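Local coordinates for protein pyridine synthase TbtD (Thermobispora bispora, PDB 5WA4) that probably forms the central pyridine ring of the thiopeptide thiomuracin by a [4+2] aza-cycloaddition, recognising its substrate through an N-terminal leader peptide, at residues Ala197-Arg202 and Arg207-Trp212. Numbering follows the deposited sequence.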
ATOM      1  N   ALA E 197      19.042   3.961   7.155  1.00 45.91           N
ATOM      2  CA  ALA E 197      17.936   3.104   7.545  1.00 47.11           C
ATOM      3  C   ALA E 197      17.455   3.467   8.952  1.00 50.36           C
ATOM      4  O   ALA E 197      16.260   3.582   9.209  1.00 48.07           O
ATOM      5  CB  ALA E 197      18.359   1.657   7.473  1.00 47.78           C
ATOM      6  N   TYR E 198      18.421   3.655   9.844  1.00 51.49           N
ATOM      7  CA  TYR E 198      18.201   4.184  11.188  1.00 53.15           C
ATOM      8  C   TYR E 198      17.612   5.579  11.186  1.00 51.71           C
ATOM      9  O   TYR E 198      16.679   5.844  11.919  1.00 53.42           O
ATOM     10  CB  TYR E 198      19.517   4.214  11.973  1.00 50.47           C
ATOM     11  CG  TYR E 198      19.449   4.775  13.378  1.00 46.47           C
ATOM     12  CD1 TYR E 198      18.770   4.104  14.386  1.00 47.01           C
ATOM     13  CD2 TYR E 198      20.114   5.942  13.711  1.00 55.96           C
ATOM     14  CE1 TYR E 198      18.728   4.581  15.670  1.00 46.16           C
ATOM     15  CE2 TYR E 198      20.086   6.451  15.020  1.00 52.03           C
ATOM     16  CZ  TYR E 198      19.393   5.761  15.999  1.00 55.68           C
ATOM     17  OH  TYR E 198      19.364   6.239  17.304  1.00 44.05           O
ATOM     18  N   LEU E 199      18.165   6.485  10.386  1.00 53.38           N
ATOM     19  CA  LEU E 199      17.706   7.866  10.468  1.00 55.93           C
ATOM     20  C   LEU E 199      16.237   7.963  10.026  1.00 53.06           C
ATOM     21  O   LEU E 199      15.429   8.613  10.676  1.00 56.87           O
ATOM     22  CB  LEU E 199      18.612   8.782   9.655  1.00 54.12           C
ATOM     23  CG  LEU E 199      20.021   8.989  10.233  1.00 48.96           C
ATOM     24  CD1 LEU E 199      20.918   9.622   9.202  1.00 54.39           C
ATOM     25  CD2 LEU E 199      19.978   9.856  11.425  1.00 56.08           C
ATOM     26  N   ALA E 200      15.880   7.265   8.961  1.00 56.08           N
ATOM     27  CA  ALA E 200      14.490   7.216   8.507  1.00 53.89           C
ATOM     28  C   ALA E 200      13.505   6.677   9.567  1.00 59.33           C
ATOM     29  O   ALA E 200      12.320   7.000   9.542  1.00 56.54           O
ATOM     30  CB  ALA E 200      14.402   6.384   7.259  1.00 45.38           C
ATOM     31  N   ARG E 201      13.994   5.851  10.486  1.00 58.11           N
ATOM     32  CA  ARG E 201      13.172   5.338  11.581  1.00 56.13           C
ATOM     33  C   ARG E 201      12.868   6.402  12.661  1.00 60.38           C
ATOM     34  O   ARG E 201      11.870   6.291  13.387  1.00 58.83           O
ATOM     35  CB  ARG E 201      13.857   4.122  12.232  1.00 59.71           C
ATOM     36  CG  ARG E 201      13.883   2.837  11.374  1.00 70.69           C
ATOM     37  CD  ARG E 201      14.671   1.677  12.032  1.00 68.48           C
ATOM     38  NE  ARG E 201      14.088   1.224  13.300  1.00 92.60           N
ATOM     39  CZ  ARG E 201      13.128   0.305  13.433  1.00 94.07           C
ATOM     40  NH1 ARG E 201      12.624  -0.314  12.370  1.00 96.22           N
ATOM     41  NH2 ARG E 201      12.685  -0.016  14.648  1.00 73.76           N
ATOM     42  N   ARG E 202      13.738   7.408  12.775  1.00 59.74           N
ATOM     43  CA  ARG E 202      13.619   8.443  13.810  1.00 62.73           C
ATOM     44  C   ARG E 202      12.877   9.643  13.258  1.00 65.45           C
ATOM     45  O   ARG E 202      13.211  10.131  12.166  1.00 66.72           O
ATOM     46  CB  ARG E 202      14.999   8.882  14.336  1.00 50.81           C
ATOM     47  CG  ARG E 202      15.518   8.014  15.464  1.00 52.74           C
ATOM     48  CD  ARG E 202      16.902   8.451  15.951  1.00 61.17           C
ATOM     49  NE  ARG E 202      16.895   9.639  16.815  1.00 58.19           N
ATOM     50  CZ  ARG E 202      17.732   9.821  17.834  1.00 54.36           C
ATOM     51  NH1 ARG E 202      18.641   8.895  18.130  1.00 48.61           N
ATOM     52  NH2 ARG E 202      17.659  10.924  18.564  1.00 61.23           N
ATOM     53  N   ARG E 207      17.207  16.116  11.539  1.00 59.29           N
ATOM     54  CA  ARG E 207      17.934  16.981  12.455  1.00 70.93           C
ATOM     55  C   ARG E 207      19.170  16.267  13.009  1.00 68.93           C
ATOM     56  O   ARG E 207      20.185  16.897  13.309  1.00 67.32           O
ATOM     57  CB  ARG E 207      17.038  17.481  13.595  1.00 76.72           C
ATOM     58  CG  ARG E 207      17.806  17.971  14.825  1.00 79.03           C
ATOM     59  CD  ARG E 207      17.150  19.191  15.459  1.00102.32           C
ATOM     60  NE  ARG E 207      15.689  19.159  15.366  1.00115.06           N
ATOM     61  CZ  ARG E 207      14.964  19.913  14.538  1.00117.99           C
ATOM     62  NH1 ARG E 207      15.558  20.779  13.722  1.00114.46           N
ATOM     63  NH2 ARG E 207      13.640  19.803  14.530  1.00119.94           N
ATOM     64  N   LEU E 208      19.101  14.950  13.135  1.00 65.11           N
ATOM     65  CA  LEU E 208      20.247  14.225  13.661  1.00 63.02           C
ATOM     66  C   LEU E 208      21.279  14.018  12.548  1.00 67.84           C
ATOM     67  O   LEU E 208      22.475  13.858  12.822  1.00 59.64           O
ATOM     68  CB  LEU E 208      19.813  12.896  14.276  1.00 63.12           C
ATOM     69  CG  LEU E 208      20.907  12.088  14.973  1.00 62.59           C
ATOM     70  CD1 LEU E 208      21.342  12.785  16.247  1.00 58.49           C
ATOM     71  CD2 LEU E 208      20.393  10.684  15.267  1.00 56.22           C
ATOM     72  N   ARG E 209      20.817  14.048  11.294  1.00 67.32           N
ATOM     73  CA  ARG E 209      21.742  13.925  10.174  1.00 62.48           C
ATOM     74  C   ARG E 209      22.703  15.086  10.191  1.00 69.39           C
ATOM     75  O   ARG E 209      23.917  14.886  10.204  1.00 67.62           O
ATOM     76  CB  ARG E 209      21.034  13.867   8.824  1.00 61.63           C
ATOM     77  CG  ARG E 209      21.684  12.838   7.907  1.00 61.98           C
ATOM     78  CD  ARG E 209      21.441  13.073   6.434  1.00 60.30           C
ATOM     79  NE  ARG E 209      20.039  13.263   6.088  1.00 57.67           N
ATOM     80  CZ  ARG E 209      19.156  12.275   6.004  1.00 66.46           C
ATOM     81  NH1 ARG E 209      19.540  11.037   6.253  1.00 63.79           N
ATOM     82  NH2 ARG E 209      17.893  12.520   5.675  1.00 65.40           N
ATOM     83  N   GLU E 210      22.186  16.305  10.222  1.00 70.34           N
ATOM     84  CA  GLU E 210      23.100  17.422  10.072  1.00 69.00           C
ATOM     85  C   GLU E 210      23.899  17.606  11.325  1.00 69.42           C
ATOM     86  O   GLU E 210      24.967  18.195  11.274  1.00 72.72           O
ATOM     87  CB  GLU E 210      22.365  18.691   9.731  1.00 73.58           C
ATOM     88  CG  GLU E 210      22.013  18.672   8.283  1.00 78.38           C
ATOM     89  CD  GLU E 210      20.582  19.041   8.103  1.00 89.64           C
ATOM     90  OE1 GLU E 210      20.133  19.974   8.807  1.00 96.85           O
ATOM     91  OE2 GLU E 210      19.893  18.273   7.387  1.00100.76           O
ATOM     92  N   LEU E 211      23.399  17.103  12.450  1.00 61.78           N
ATOM     93  CA  LEU E 211      24.224  17.075  13.646  1.00 59.46           C
ATOM     94  C   LEU E 211      25.465  16.221  13.354  1.00 68.10           C
ATOM     95  O   LEU E 211      26.579  16.563  13.760  1.00 66.23           O
ATOM     96  CB  LEU E 211      23.440  16.528  14.829  1.00 69.43           C
ATOM     97  CG  LEU E 211      22.636  17.533  15.659  1.00 78.49           C
ATOM     98  CD1 LEU E 211      21.726  16.777  16.632  1.00 66.38           C
ATOM     99  CD2 LEU E 211      23.565  18.530  16.391  1.00 79.09           C
ATOM    100  N   TRP E 212      25.257  15.125  12.618  1.00 70.52           N
ATOM    101  CA  TRP E 212      26.332  14.222  12.206  1.00 61.23           C
ATOM    102  C   TRP E 212      27.151  14.819  11.059  1.00 58.19           C
ATOM    103  O   TRP E 212      28.369  14.894  11.163  1.00 56.53           O
ATOM    104  CB  TRP E 212      25.761  12.848  11.817  1.00 57.91           C
ATOM    105  CG  TRP E 212      25.278  12.053  13.021  1.00 63.25           C
ATOM    106  CD1 TRP E 212      25.432  12.395  14.331  1.00 64.21           C
ATOM    107  CD2 TRP E 212      24.556  10.805  13.017  1.00 60.87           C
ATOM    108  NE1 TRP E 212      24.862  11.445  15.142  1.00 62.97           N
ATOM    109  CE2 TRP E 212      24.313  10.468  14.369  1.00 57.20           C
ATOM    110  CE3 TRP E 212      24.102   9.948  12.011  1.00 61.04           C
ATOM    111  CZ2 TRP E 212      23.639   9.301  14.733  1.00 53.34           C
ATOM    112  CZ3 TRP E 212      23.423   8.789  12.378  1.00 56.87           C
ATOM    113  CH2 TRP E 212      23.204   8.477  13.725  1.00 58.52           C
TER
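Leu-199 reaches across to the second helix with both methyls: CD2 packs 3.7 Å from CZ3 of Trp-212 and 4.0 Å from CD2 of Leu-208, while CD1 lies against CG and NH1 of Arg-209. Tyr-198 swings its ring away from its backbone N (chi1 178°), toward the second helix, and Trp-212 meets the ring at its edge, near the ring plane, with Tyr-198 CE2 3.9 Å from Trp-212 CH2. Leu-208 sends CD2 over the centre of one face of the Arg-202 guanidinium, 3.8 Å from CZ. Two bonds fix the rotation of that guanidinium: NH1 of Arg-202 donates to Tyr-198 OH at 2.9 Å, the oxygen almost in the guanidinium plane, and NE forms a salt bridge with Asp-204 in the connecting turn. The motif is a helical hairpin in the helical part of the chain: helices 184-201 and 205-218, joined by a short turn, run roughly antiparallel at 137°, their local axes 10.4 Å apart. Helix 332-352 covers the packed side, where His-333 bonds to Tyr-198 OH, Phe-336 stacks on the tyrosine ring and His-340 meets Trp-212. By contrast, the outer side of the hairpin is loose and turned to solvent, as at Ala-200, whose CB points away from the other helix. Arg-209, bent at chi3, pairs through NH1 with Glu-196 and through NH2 with Glu-196 of a third subunit. Apolar side chains of the bound leader peptide pack on Leu-211 and Trp-212.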